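Local coordinates for 11S globulin seed storage protein (Amaranthus hypochondriacus, PDB 3QAC), which probably serves as a seed storage protein, a nutrient reservoir of the 11S globulin family built from two cupin domains, at residues L34-D39 with V52-I57; I74-G79 with L158-L163; L19-P24 with R374-V379; A48-I53 with L163-N168. All coordinates share one frame; numbering follows the deposited sequence.

Interaction 1 of 4, residues L34-D39 with V52-I57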
loop_
_atom_site.group_PDB
_atom_site.type_symbol
_atom_site.label_atom_id
_atom_site.label_comp_id
_atom_site.label_asym_id
_atom_site.label_seq_id
_atom_site.Cartn_x
_atom_site.Cartn_y
_atom_site.Cartn_z
ATOM N N LEU A 34 -17.922 1.144 29.716
ATOM C CA LEU A 34 -17.736 2.482 29.204
ATOM C C LEU A 34 -16.812 2.422 28.001
ATOM O O LEU A 34 -15.855 1.647 27.977
ATOM C CB LEU A 34 -17.137 3.385 30.286
ATOM C CG LEU A 34 -16.778 4.807 29.870
ATOM C CD1 LEU A 34 -17.964 5.468 29.188
ATOM C CD2 LEU A 34 -16.323 5.629 31.080
ATOM N N THR A 35 -17.120 3.235 26.999
ATOM C CA THR A 35 -16.272 3.370 25.839
ATOM C C THR A 35 -15.925 4.831 25.658
ATOM O O THR A 35 -16.796 5.662 25.387
ATOM C CB THR A 35 -16.953 2.826 24.572
ATOM O OG1 THR A 35 -17.143 1.417 24.716
ATOM C CG2 THR A 35 -16.081 3.085 23.342
ATOM N N GLU A 36 -14.646 5.138 25.805
ATOM C CA GLU A 36 -14.167 6.489 25.628
ATOM C C GLU A 36 -13.441 6.639 24.302
ATOM O O GLU A 36 -12.499 5.885 23.995
ATOM C CB GLU A 36 -13.264 6.852 26.787
ATOM C CG GLU A 36 -13.866 6.459 28.116
ATOM C CD GLU A 36 -12.926 6.700 29.266
ATOM O OE1 GLU A 36 -12.506 5.715 29.901
ATOM O OE2 GLU A 36 -12.602 7.876 29.535
ATOM N N VAL A 37 -13.878 7.619 23.513
ATOM C CA VAL A 37 -13.372 7.785 22.155
ATOM C C VAL A 37 -12.605 9.084 22.012
ATOM O O VAL A 37 -13.137 10.179 22.297
ATOM C CB VAL A 37 -14.509 7.754 21.128
ATOM C CG1 VAL A 37 -13.952 7.857 19.704
ATOM C CG2 VAL A 37 -15.358 6.497 21.322
ATOM N N TRP A 38 -11.344 8.970 21.587
ATOM C CA TRP A 38 -10.558 10.160 21.351
ATOM C C TRP A 38 -11.107 10.813 20.099
ATOM O O TRP A 38 -11.842 10.182 19.349
ATOM C CB TRP A 38 -9.075 9.843 21.212
ATOM C CG TRP A 38 -8.352 9.777 22.527
ATOM C CD1 TRP A 38 -7.464 10.690 23.025
ATOM C CD2 TRP A 38 -8.450 8.738 23.509
ATOM N NE1 TRP A 38 -7.011 10.282 24.260
ATOM C CE2 TRP A 38 -7.601 9.083 24.574
ATOM C CE3 TRP A 38 -9.178 7.546 23.590
ATOM C CZ2 TRP A 38 -7.456 8.276 25.710
ATOM C CZ3 TRP A 38 -9.033 6.749 24.707
ATOM C CH2 TRP A 38 -8.181 7.118 25.754
ATOM N N ASP A 39 -10.752 12.072 19.888
ATOM C CA ASP A 39 -11.231 12.832 18.738
ATOM C C ASP A 39 -10.362 12.535 17.525
ATOM O O ASP A 39 -9.242 13.020 17.410
ATOM C CB ASP A 39 -11.217 14.331 19.068
ATOM C CG ASP A 39 -11.763 15.197 17.945
ATOM O OD1 ASP A 39 -12.158 14.679 16.878
ATOM O OD2 ASP A 39 -11.787 16.425 18.134
ATOM N N VAL A 52 -8.320 6.094 18.451
ATOM C CA VAL A 52 -8.055 5.410 19.687
ATOM C C VAL A 52 -9.336 5.387 20.498
ATOM O O VAL A 52 -10.065 6.399 20.585
ATOM C CB VAL A 52 -6.895 6.085 20.471
ATOM C CG1 VAL A 52 -6.658 5.396 21.795
ATOM C CG2 VAL A 52 -5.620 6.078 19.642
ATOM N N ILE A 53 -9.633 4.215 21.041
ATOM C CA ILE A 53 -10.662 4.078 22.051
ATOM C C ILE A 53 -10.137 3.367 23.292
ATOM O O ILE A 53 -9.107 2.678 23.266
ATOM C CB ILE A 53 -11.874 3.321 21.538
ATOM C CG1 ILE A 53 -11.484 1.906 21.128
ATOM C CG2 ILE A 53 -12.519 4.075 20.385
ATOM C CD1 ILE A 53 -12.699 0.991 20.949
ATOM N N ARG A 54 -10.847 3.557 24.393
ATOM C CA ARG A 54 -10.550 2.838 25.606
ATOM C C ARG A 54 -11.873 2.307 26.108
ATOM O O ARG A 54 -12.837 3.056 26.228
ATOM C CB ARG A 54 -9.878 3.748 26.628
ATOM C CG ARG A 54 -9.796 3.152 28.022
ATOM C CD ARG A 54 -9.038 4.064 28.973
ATOM N NE ARG A 54 -9.712 5.347 29.156
ATOM C CZ ARG A 54 -9.079 6.504 29.314
ATOM N NH1 ARG A 54 -9.767 7.628 29.466
ATOM N NH2 ARG A 54 -7.756 6.541 29.306
ATOM N N ARG A 55 -11.944 1.005 26.333
ATOM C CA ARG A 55 -13.172 0.412 26.828
ATOM C C ARG A 55 -12.916 -0.055 28.226
ATOM O O ARG A 55 -11.887 -0.683 28.512
ATOM C CB ARG A 55 -13.634 -0.770 25.984
ATOM C CG ARG A 55 -13.848 -0.460 24.511
ATOM C CD ARG A 55 -14.474 -1.656 23.803
ATOM N NE ARG A 55 -14.596 -1.452 22.364
ATOM C CZ ARG A 55 -15.559 -0.735 21.782
ATOM N NH1 ARG A 55 -16.483 -0.113 22.514
ATOM N NH2 ARG A 55 -15.585 -0.615 20.462
ATOM N N THR A 56 -13.853 0.280 29.099
ATOM C CA THR A 56 -13.838 -0.186 30.461
ATOM C C THR A 56 -15.033 -1.092 30.601
ATOM O O THR A 56 -16.174 -0.655 30.522
ATOM C CB THR A 56 -13.957 0.986 31.414
ATOM O OG1 THR A 56 -12.827 1.844 31.228
ATOM C CG2 THR A 56 -13.999 0.501 32.849
ATOM N N ILE A 57 -14.765 -2.371 30.750
ATOM C CA ILE A 57 -15.819 -3.351 30.865
ATOM C C ILE A 57 -15.892 -3.759 32.320
ATOM O O ILE A 57 -14.939 -4.334 32.862
ATOM C CB ILE A 57 -15.494 -4.605 30.045
ATOM C CG1 ILE A 57 -15.154 -4.222 28.604
ATOM C CG2 ILE A 57 -16.644 -5.598 30.107
ATOM C CD1 ILE A 57 -14.753 -5.392 27.747
HETATM O O HOH W 1 -13.279 3.185 29.099
HETATM O O HOH W 2 -9.352 8.602 18.133
#
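Glu36 and Arg54 face each other as a hydrogen-bonded pair of two antiparallel strands in the N-terminal cupin domain, and their side chains repeat the pairing with charge. The arginine runs out with CG anti to the backbone N (chi1 168°) and then bends at chi3 (63°), which turns its guanidinium side-on to the carboxylate. NE reaches Glu36 OE1 at 2.9 Å and NH1 reaches Glu36 OE2 at 2.8 Å. Both oxygens are met from above the carboxylate plane, the two flat groups being turned 53° apart. Trp38 CH2 lies over one face of the same guanidinium, 3.6 Å from Arg54 NH2, while the indole presents a face to Val52 CG1 in a CH-pi contact. Arg54 NH2 also bonds Tyr349 OH, in the strand 346-351, and Leu377 touches Trp38 and Val52, so this face of the sheet looks toward the C-terminal cupin. Trp38 NE1 bonds Leu22 O. A leucine in place of Arg54 would probably leave the Glu36 carboxylate without its charged mate and the indole without the flat group against its rim. The other face carries Thr35 beside Arg55, whose main partner is Glu190, and Val37 against Ile53, CG2 to CG2 at 3.8 Å. Near the far end a water lies 2.8 Å from Glu36 OE1 and 2.6 Å from Thr56 OG1.

Interaction 2 of 4, residues I74-G79 with L158-L163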
loop_
_atom_site.group_PDB
_atom_site.type_symbol
_atom_site.label_atom_id
_atom_site.label_comp_id
_atom_site.label_asym_id
_atom_site.label_seq_id
_atom_site.Cartn_x
_atom_site.Cartn_y
_atom_site.Cartn_z
ATOM N N ILE A 74 -4.557 -3.965 20.601
ATOM C CA ILE A 74 -5.210 -3.809 21.885
ATOM C C ILE A 74 -4.223 -4.020 23.034
ATOM O O ILE A 74 -3.499 -5.009 23.078
ATOM C CB ILE A 74 -6.340 -4.816 22.014
ATOM C CG1 ILE A 74 -7.276 -4.694 20.803
ATOM C CG2 ILE A 74 -7.075 -4.599 23.309
ATOM C CD1 ILE A 74 -8.166 -5.872 20.547
ATOM N N TYR A 75 -4.179 -3.073 23.958
ATOM C CA TYR A 75 -3.428 -3.269 25.177
ATOM C C TYR A 75 -4.405 -3.371 26.335
ATOM O O TYR A 75 -5.288 -2.525 26.497
ATOM C CB TYR A 75 -2.440 -2.137 25.402
ATOM C CG TYR A 75 -1.708 -2.222 26.719
ATOM C CD1 TYR A 75 -0.698 -3.147 26.911
ATOM C CD2 TYR A 75 -2.009 -1.360 27.759
ATOM C CE1 TYR A 75 -0.025 -3.231 28.102
ATOM C CE2 TYR A 75 -1.334 -1.430 28.959
ATOM C CZ TYR A 75 -0.346 -2.366 29.124
ATOM O OH TYR A 75 0.331 -2.444 30.312
ATOM N N ILE A 76 -4.255 -4.432 27.113
ATOM C CA ILE A 76 -5.068 -4.646 28.296
ATOM C C ILE A 76 -4.392 -3.877 29.410
ATOM O O ILE A 76 -3.366 -4.304 29.942
ATOM C CB ILE A 76 -5.154 -6.137 28.656
ATOM C CG1 ILE A 76 -5.806 -6.919 27.511
ATOM C CG2 ILE A 76 -5.908 -6.339 29.941
ATOM C CD1 ILE A 76 -7.076 -6.288 26.959
ATOM N N GLU A 77 -4.952 -2.720 29.740
ATOM C CA GLU A 77 -4.322 -1.828 30.689
ATOM C C GLU A 77 -4.529 -2.379 32.080
ATOM O O GLU A 77 -3.679 -2.237 32.961
ATOM C CB GLU A 77 -4.960 -0.439 30.609
ATOM C CG GLU A 77 -4.289 0.569 31.506
ATOM C CD GLU A 77 -5.115 1.820 31.717
ATOM O OE1 GLU A 77 -5.516 2.068 32.878
ATOM O OE2 GLU A 77 -5.363 2.547 30.731
ATOM N N GLN A 78 -5.678 -3.012 32.265
ATOM C CA GLN A 78 -6.096 -3.414 33.590
ATOM C C GLN A 78 -7.019 -4.594 33.495
ATOM O O GLN A 78 -7.816 -4.698 32.569
ATOM C CB GLN A 78 -6.843 -2.261 34.255
ATOM C CG GLN A 78 -7.082 -2.434 35.754
ATOM C CD GLN A 78 -7.845 -1.257 36.360
ATOM O OE1 GLN A 78 -9.065 -1.162 36.216
ATOM N NE2 GLN A 78 -7.129 -0.356 37.036
ATOM N N GLY A 79 -6.917 -5.479 34.473
ATOM C CA GLY A 79 -7.853 -6.571 34.605
ATOM C C GLY A 79 -7.474 -7.808 33.822
ATOM O O GLY A 79 -6.393 -7.918 33.234
ATOM N N LEU A 158 -12.143 -4.440 33.531
ATOM C CA LEU A 158 -11.254 -4.843 32.455
ATOM C C LEU A 158 -11.082 -3.663 31.524
ATOM O O LEU A 158 -12.056 -3.152 30.981
ATOM C CB LEU A 158 -11.852 -6.031 31.699
ATOM C CG LEU A 158 -11.096 -6.439 30.437
ATOM C CD1 LEU A 158 -9.649 -6.748 30.767
ATOM C CD2 LEU A 158 -11.787 -7.624 29.753
ATOM N N VAL A 159 -9.846 -3.218 31.342
ATOM C CA VAL A 159 -9.613 -2.002 30.569
ATOM C C VAL A 159 -8.632 -2.204 29.412
ATOM O O VAL A 159 -7.474 -2.608 29.597
ATOM C CB VAL A 159 -9.188 -0.815 31.463
ATOM C CG1 VAL A 159 -8.960 0.440 30.622
ATOM C CG2 VAL A 159 -10.242 -0.554 32.527
ATOM N N ALA A 160 -9.125 -1.926 28.211
ATOM C CA ALA A 160 -8.344 -2.102 27.004
ATOM C C ALA A 160 -8.188 -0.767 26.264
ATOM O O ALA A 160 -9.142 0.007 26.085
ATOM C CB ALA A 160 -8.995 -3.148 26.123
ATOM N N VAL A 161 -6.956 -0.490 25.870
ATOM C CA VAL A 161 -6.679 0.680 25.087
ATOM C C VAL A 161 -6.446 0.176 23.680
ATOM O O VAL A 161 -5.583 -0.666 23.413
ATOM C CB VAL A 161 -5.477 1.466 25.632
ATOM C CG1 VAL A 161 -5.182 2.650 24.760
ATOM C CG2 VAL A 161 -5.762 1.917 27.062
ATOM N N ILE A 162 -7.269 0.681 22.784
ATOM C CA ILE A 162 -7.372 0.136 21.456
ATOM C C ILE A 162 -6.928 1.138 20.409
ATOM O O ILE A 162 -7.528 2.203 20.259
ATOM C CB ILE A 162 -8.812 -0.295 21.216
ATOM C CG1 ILE A 162 -9.215 -1.305 22.300
ATOM C CG2 ILE A 162 -8.989 -0.844 19.810
ATOM C CD1 ILE A 162 -10.655 -1.755 22.249
ATOM N N LEU A 163 -5.852 0.821 19.705
ATOM C CA LEU A 163 -5.529 1.564 18.502
ATOM C C LEU A 163 -6.255 0.941 17.318
ATOM O O LEU A 163 -6.173 -0.282 17.085
ATOM C CB LEU A 163 -4.029 1.582 18.236
ATOM C CG LEU A 163 -3.745 2.303 16.918
ATOM C CD1 LEU A 163 -3.279 3.716 17.185
ATOM C CD2 LEU A 163 -2.715 1.552 16.102
#
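Ala160 offers a shallow spot between two longer neighbours on the opposite strand: its CB meets Ile74 CG2 at 3.7 Å and Ile76 CD1 at 3.8 Å, two branched side chains leaning over the small methyl. Ile162 lies alongside Ile74, pointing the same way and extending this apolar row. At the other end Leu158 starts away from the partner strand, but CG anti to its backbone N (chi1 173°) brings CD1 back to 3.9 Å from Ile76 CG2. The reverse face is ridged by valines. Val159 sets CG1 near Glu77 CB and its CB 3.9 Å from Gln78 CB, while Val161 CG2 sits 3.7 Å from Glu77 OE2, a carboxylate oxygen that bonds Tyr349 OH. Replacing Val159 by glycine would probably open a gap beside the aliphatic parts of Glu77 and Gln78 and leave the Gln78 chain less supported. Two residues share this one partner because the register slips: Val159 O accepts from Glu77 N at 2.5 Å and from Gln78 N at 3.2 Å. Gly79 follows with positive phi, and a side chain there would run into Leu158 CA. Before the slip, in the regular part of the ladder, Tyr75 and Val161 exchange two nearly straight backbone bonds. Glu77 and Gln78 together facing Val159 make a classic beta bulge, set in an antiparallel sheet of the N-terminal cupin barrel.

Interaction 3 of 4, residues L19-P24 with R374-V379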
loop_
_atom_site.group_PDB
_atom_site.type_symbol
_atom_site.label_atom_id
_atom_site.label_comp_id
_atom_site.label_asym_id
_atom_site.label_seq_id
_atom_site.Cartn_x
_atom_site.Cartn_y
_atom_site.Cartn_z
ATOM N N LEU A 19 1.299 19.719 19.035
ATOM C CA LEU A 19 0.663 18.486 19.451
ATOM C C LEU A 19 0.094 18.744 20.818
ATOM O O LEU A 19 0.471 19.694 21.500
ATOM C CB LEU A 19 1.644 17.333 19.518
ATOM C CG LEU A 19 2.339 16.910 18.230
ATOM C CD1 LEU A 19 3.500 15.956 18.560
ATOM C CD2 LEU A 19 1.354 16.289 17.250
ATOM N N THR A 20 -0.828 17.890 21.212
ATOM C CA THR A 20 -1.543 18.101 22.439
ATOM C C THR A 20 -1.609 16.790 23.199
ATOM O O THR A 20 -1.623 15.714 22.598
ATOM C CB THR A 20 -2.940 18.665 22.130
ATOM O OG1 THR A 20 -2.926 20.082 22.353
ATOM C CG2 THR A 20 -3.998 18.019 22.990
ATOM N N ALA A 21 -1.591 16.874 24.522
ATOM C CA ALA A 21 -1.923 15.725 25.335
ATOM C C ALA A 21 -3.409 15.507 25.110
ATOM O O ALA A 21 -4.225 16.348 25.470
ATOM C CB ALA A 21 -1.625 15.999 26.786
ATOM N N LEU A 22 -3.749 14.393 24.480
ATOM C CA LEU A 22 -5.124 14.111 24.092
ATOM C C LEU A 22 -5.845 13.159 25.032
ATOM O O LEU A 22 -5.305 12.149 25.489
ATOM C CB LEU A 22 -5.177 13.565 22.667
ATOM C CG LEU A 22 -4.667 14.537 21.604
ATOM C CD1 LEU A 22 -4.407 13.839 20.267
ATOM C CD2 LEU A 22 -5.650 15.737 21.446
ATOM N N GLU A 23 -7.096 13.500 25.304
ATOM C CA GLU A 23 -7.950 12.674 26.120
ATOM C C GLU A 23 -9.235 12.428 25.357
ATOM O O GLU A 23 -9.504 13.105 24.361
ATOM C CB GLU A 23 -8.209 13.357 27.451
ATOM C CG GLU A 23 -6.929 13.818 28.110
ATOM C CD GLU A 23 -7.184 14.464 29.457
ATOM O OE1 GLU A 23 -8.142 14.049 30.139
ATOM O OE2 GLU A 23 -6.430 15.384 29.829
ATOM N N PRO A 24 -9.996 11.409 25.778
ATOM C CA PRO A 24 -11.247 11.093 25.090
ATOM C C PRO A 24 -12.111 12.342 25.040
ATOM O O PRO A 24 -12.120 13.096 26.010
ATOM C CB PRO A 24 -11.904 10.048 26.001
ATOM C CG PRO A 24 -10.806 9.478 26.804
ATOM C CD PRO A 24 -9.779 10.567 26.959
ATOM N N ARG A 374 -1.603 9.636 33.459
ATOM C CA ARG A 374 -2.539 8.536 33.253
ATOM C C ARG A 374 -3.603 8.895 32.224
ATOM O O ARG A 374 -4.258 9.927 32.333
ATOM C CB ARG A 374 -3.184 8.125 34.593
ATOM C CG ARG A 374 -4.334 7.085 34.515
ATOM C CD ARG A 374 -4.330 6.304 33.186
ATOM N NE ARG A 374 -5.528 5.504 32.886
ATOM C CZ ARG A 374 -6.781 5.960 32.761
ATOM N NH1 ARG A 374 -7.079 7.243 32.959
ATOM N NH2 ARG A 374 -7.759 5.104 32.458
ATOM N N GLY A 375 -3.756 8.039 31.219
ATOM C CA GLY A 375 -4.915 8.070 30.352
ATOM C C GLY A 375 -4.811 9.074 29.235
ATOM O O GLY A 375 -5.721 9.181 28.421
ATOM N N GLN A 376 -3.724 9.829 29.209
ATOM C CA GLN A 376 -3.477 10.749 28.108
ATOM C C GLN A 376 -2.552 10.115 27.087
ATOM O O GLN A 376 -1.720 9.263 27.427
ATOM C CB GLN A 376 -2.816 12.015 28.610
ATOM C CG GLN A 376 -3.523 12.681 29.776
ATOM C CD GLN A 376 -2.853 13.985 30.166
ATOM O OE1 GLN A 376 -1.629 14.064 30.255
ATOM N NE2 GLN A 376 -3.655 15.015 30.392
ATOM N N LEU A 377 -2.671 10.547 25.839
ATOM C CA LEU A 377 -1.765 10.073 24.821
ATOM C C LEU A 377 -1.299 11.247 24.020
ATOM O O LEU A 377 -1.984 12.257 23.934
ATOM C CB LEU A 377 -2.449 9.045 23.920
ATOM C CG LEU A 377 -3.667 9.541 23.121
ATOM C CD1 LEU A 377 -3.213 10.328 21.898
ATOM C CD2 LEU A 377 -4.546 8.360 22.702
ATOM N N VAL A 378 -0.122 11.127 23.432
ATOM C CA VAL A 378 0.275 12.079 22.420
ATOM C C VAL A 378 0.635 11.305 21.171
ATOM O O VAL A 378 1.123 10.169 21.245
ATOM C CB VAL A 378 1.455 12.943 22.874
ATOM C CG1 VAL A 378 2.653 12.060 23.296
ATOM C CG2 VAL A 378 1.839 13.935 21.773
ATOM N N VAL A 379 0.393 11.918 20.024
ATOM C CA VAL A 379 0.765 11.310 18.776
ATOM C C VAL A 379 2.111 11.848 18.378
ATOM O O VAL A 379 2.277 13.057 18.158
ATOM C CB VAL A 379 -0.229 11.641 17.659
ATOM C CG1 VAL A 379 0.225 11.018 16.330
ATOM C CG2 VAL A 379 -1.605 11.166 18.028
HETATM O O HOH W 3 -1.001 14.388 20.459
#
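Leu22 and Leu377 join the chain's N-terminal arm to the C-terminal cupin domain through a single antiparallel bridge, a hydrogen-bonded pair. Leu22 N gives a bond of 2.8 Å to Leu377 O, and Leu377 N returns a longer one of 3.1 Å to Leu22 O. Apolar groups fill in beside this bridge. Leu377 holds CG between its backbone N and carbonyl carbon (chi1 62°), which carries CD1 across to Leu22 CB at 3.9 Å. Farther along, Leu19 crosses Val378 at about a right angle, CB lying 4.1 Å from Val378 CG2, and its CD1 rests against the carbonyl oxygen of Val379. Between these two anchoring places a water joins the two backbones, donating to Thr20 O at 2.6 Å and accepting from Val379 N at 2.9 Å.

The other end is looser and lies toward solvent. There the exposed Glu23 runs side by side with Gln376, both extended beyond CG, and Gln376 NE2 donates to Glu23 OE2 at 2.9 Å. The donor comes from above the carboxylate plane, with the amide turned 56° from it. Gln376 OE1 accepts from the backbone N of Ser373, which fixes which way the amide faces. Around the contact, helix 43-48 packs Phe45 against both Leu22 and Leu377, strand 366-373 lies beside Leu19 and Ala21, and strand 346-351 pairs with the strand that begins at Leu377.

Interaction 4 of 4, residues A48-I53 with L163-N168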
loop_
_atom_site.group_PDB
_atom_site.type_symbol
_atom_site.label_atom_id
_atom_site.label_comp_id
_atom_site.label_asym_id
_atom_site.label_seq_id
_atom_site.Cartn_x
_atom_site.Cartn_y
_atom_site.Cartn_z
ATOM N N ALA A 48 -1.716 10.592 11.547
ATOM C CA ALA A 48 -1.338 9.223 11.881
ATOM C C ALA A 48 -2.280 8.228 11.223
ATOM O O ALA A 48 -1.907 7.096 10.944
ATOM C CB ALA A 48 -1.323 9.026 13.386
ATOM N N GLY A 49 -3.505 8.664 10.958
ATOM C CA GLY A 49 -4.486 7.810 10.309
ATOM C C GLY A 49 -4.955 6.716 11.244
ATOM O O GLY A 49 -5.082 5.549 10.861
ATOM N N VAL A 50 -5.205 7.091 12.490
ATOM C CA VAL A 50 -5.674 6.123 13.458
ATOM C C VAL A 50 -6.749 6.737 14.303
ATOM O O VAL A 50 -6.987 7.947 14.262
ATOM C CB VAL A 50 -4.544 5.640 14.369
ATOM C CG1 VAL A 50 -3.404 5.026 13.531
ATOM C CG2 VAL A 50 -4.037 6.777 15.230
ATOM N N SER A 51 -7.428 5.882 15.040
ATOM C CA SER A 51 -8.348 6.326 16.061
ATOM C C SER A 51 -7.986 5.544 17.306
ATOM O O SER A 51 -7.380 4.476 17.242
ATOM C CB SER A 51 -9.791 6.063 15.657
ATOM O OG SER A 51 -10.167 6.859 14.534
ATOM N N VAL A 52 -8.320 6.094 18.451
ATOM C CA VAL A 52 -8.055 5.410 19.687
ATOM C C VAL A 52 -9.336 5.387 20.498
ATOM O O VAL A 52 -10.065 6.399 20.585
ATOM C CB VAL A 52 -6.895 6.085 20.471
ATOM C CG1 VAL A 52 -6.658 5.396 21.795
ATOM C CG2 VAL A 52 -5.620 6.078 19.642
ATOM N N ILE A 53 -9.633 4.215 21.041
ATOM C CA ILE A 53 -10.662 4.078 22.051
ATOM C C ILE A 53 -10.137 3.367 23.292
ATOM O O ILE A 53 -9.107 2.678 23.266
ATOM C CB ILE A 53 -11.874 3.321 21.538
ATOM C CG1 ILE A 53 -11.484 1.906 21.128
ATOM C CG2 ILE A 53 -12.519 4.075 20.385
ATOM C CD1 ILE A 53 -12.699 0.991 20.949
ATOM N N LEU A 163 -5.852 0.821 19.705
ATOM C CA LEU A 163 -5.529 1.564 18.502
ATOM C C LEU A 163 -6.255 0.941 17.318
ATOM O O LEU A 163 -6.173 -0.282 17.085
ATOM C CB LEU A 163 -4.029 1.582 18.236
ATOM C CG LEU A 163 -3.745 2.303 16.918
ATOM C CD1 LEU A 163 -3.279 3.716 17.185
ATOM C CD2 LEU A 163 -2.715 1.552 16.102
ATOM N N ILE A 164 -6.971 1.787 16.580
ATOM C CA ILE A 164 -7.686 1.361 15.383
ATOM C C ILE A 164 -7.034 1.995 14.175
ATOM O O ILE A 164 -7.089 3.211 13.995
ATOM C CB ILE A 164 -9.156 1.769 15.405
ATOM C CG1 ILE A 164 -9.794 1.414 16.752
ATOM C CG2 ILE A 164 -9.900 1.113 14.249
ATOM C CD1 ILE A 164 -11.222 1.846 16.860
ATOM N N ASP A 165 -6.413 1.168 13.340
ATOM C CA ASP A 165 -5.543 1.688 12.305
ATOM C C ASP A 165 -6.308 1.866 11.007
ATOM O O ASP A 165 -6.184 1.060 10.078
ATOM C CB ASP A 165 -4.348 0.763 12.111
ATOM C CG ASP A 165 -3.456 1.223 11.003
ATOM O OD1 ASP A 165 -3.510 2.437 10.717
ATOM O OD2 ASP A 165 -2.717 0.384 10.420
ATOM N N THR A 166 -7.095 2.938 10.955
ATOM C CA THR A 166 -8.025 3.173 9.868
ATOM C C THR A 166 -7.275 3.349 8.565
ATOM O O THR A 166 -7.802 3.045 7.509
ATOM C CB THR A 166 -8.867 4.418 10.149
ATOM O OG1 THR A 166 -8.010 5.447 10.636
ATOM C CG2 THR A 166 -9.881 4.135 11.223
ATOM N N ALA A 167 -6.042 3.830 8.641
ATOM C CA ALA A 167 -5.228 4.008 7.443
ATOM C C ALA A 167 -4.525 2.722 6.960
ATOM O O ALA A 167 -3.774 2.752 5.992
ATOM C CB ALA A 167 -4.198 5.104 7.670
ATOM N N ASN A 168 -4.758 1.605 7.645
ATOM C CA ASN A 168 -4.175 0.325 7.237
ATOM C C ASN A 168 -4.650 -0.033 5.843
ATOM O O ASN A 168 -5.822 0.148 5.528
ATOM C CB ASN A 168 -4.591 -0.788 8.211
ATOM C CG ASN A 168 -3.612 -1.983 8.212
ATOM O OD1 ASN A 168 -3.763 -2.939 7.450
ATOM N ND2 ASN A 168 -2.625 -1.925 9.085
HETATM O O HOH W 4 -1.903 4.271 10.319
HETATM O O HOH W 5 -9.400 7.178 12.027
#
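Ser51 and Ile164 form an antiparallel hydrogen-bonded pair, Ile164 N to Ser51 O at 2.8 Å and Ser51 N to Ile164 O at 2.9 Å, and past it the ladder gives way to a type I turn from Asp165 to Asn168. On one face of the pairing the packing centres on Leu163. With CG anti to the backbone N (chi1 177°), its CD1 swings across to Val50, lying 3.6 Å from Val50 CB, and also touches Val52 CG2. Ile347 of the second cupin domain meets all three side chains. The other face carries Ser51 and Ile164, whose side chains leave their strands together.

Gly49, the first residue after helix 43-48 to leave helical angles, takes positive phi; a side chain here would strike Ala167 CB. Its carbonyl accepts from Ala167 N at 3.0 Å, the donor tilted 23° from the carbonyl plane, and Thr166 OG1 stands 2.9 Å from Gly49 O in a weak bond whose proton is not settled. Thr166 holds OG1 between its backbone N and carbonyl carbon, facing the glycine. A water lies 2.6 Å from both Ser51 OG and Thr166 OG1, and Ser51 OG has Ser40 OG as a further partner. Within the turn, Asn168 ND2 bonds Asp165 OD2 from the anti side of the carboxylate, 28° out of its plane, at 2.7 Å. The chemistry thus divides: aliphatic packing faces the second cupin domain, while the Gly49 carbonyl and the Ala167 amide tie the helix exit to the turn, with hydroxyls and a water alongside.

Interactions 1, 2 and 4 lie in one antiparallel sheet of the N-terminal cupin domain, where strands 33-37, 51-57, 158-164 and 72-78 are consecutive neighbours. Interaction 1 closes first along the chain; interaction 2 is nested inside the loop closed by interaction 4, with which it shares Leu163, and their centres are about 15 Å apart. Interactions 1 and 4 share Val52 and Ile53. Interaction 3 encloses the other three in sequence and brings in the C-terminal cupin domain, its centre about 13 Å from that of interaction 1. Leu377 packs on Val52 while Glu77 makes a weak ion pair with Arg374, so the seam where the subunit's two cupin domains meet is partly apolar and partly charged.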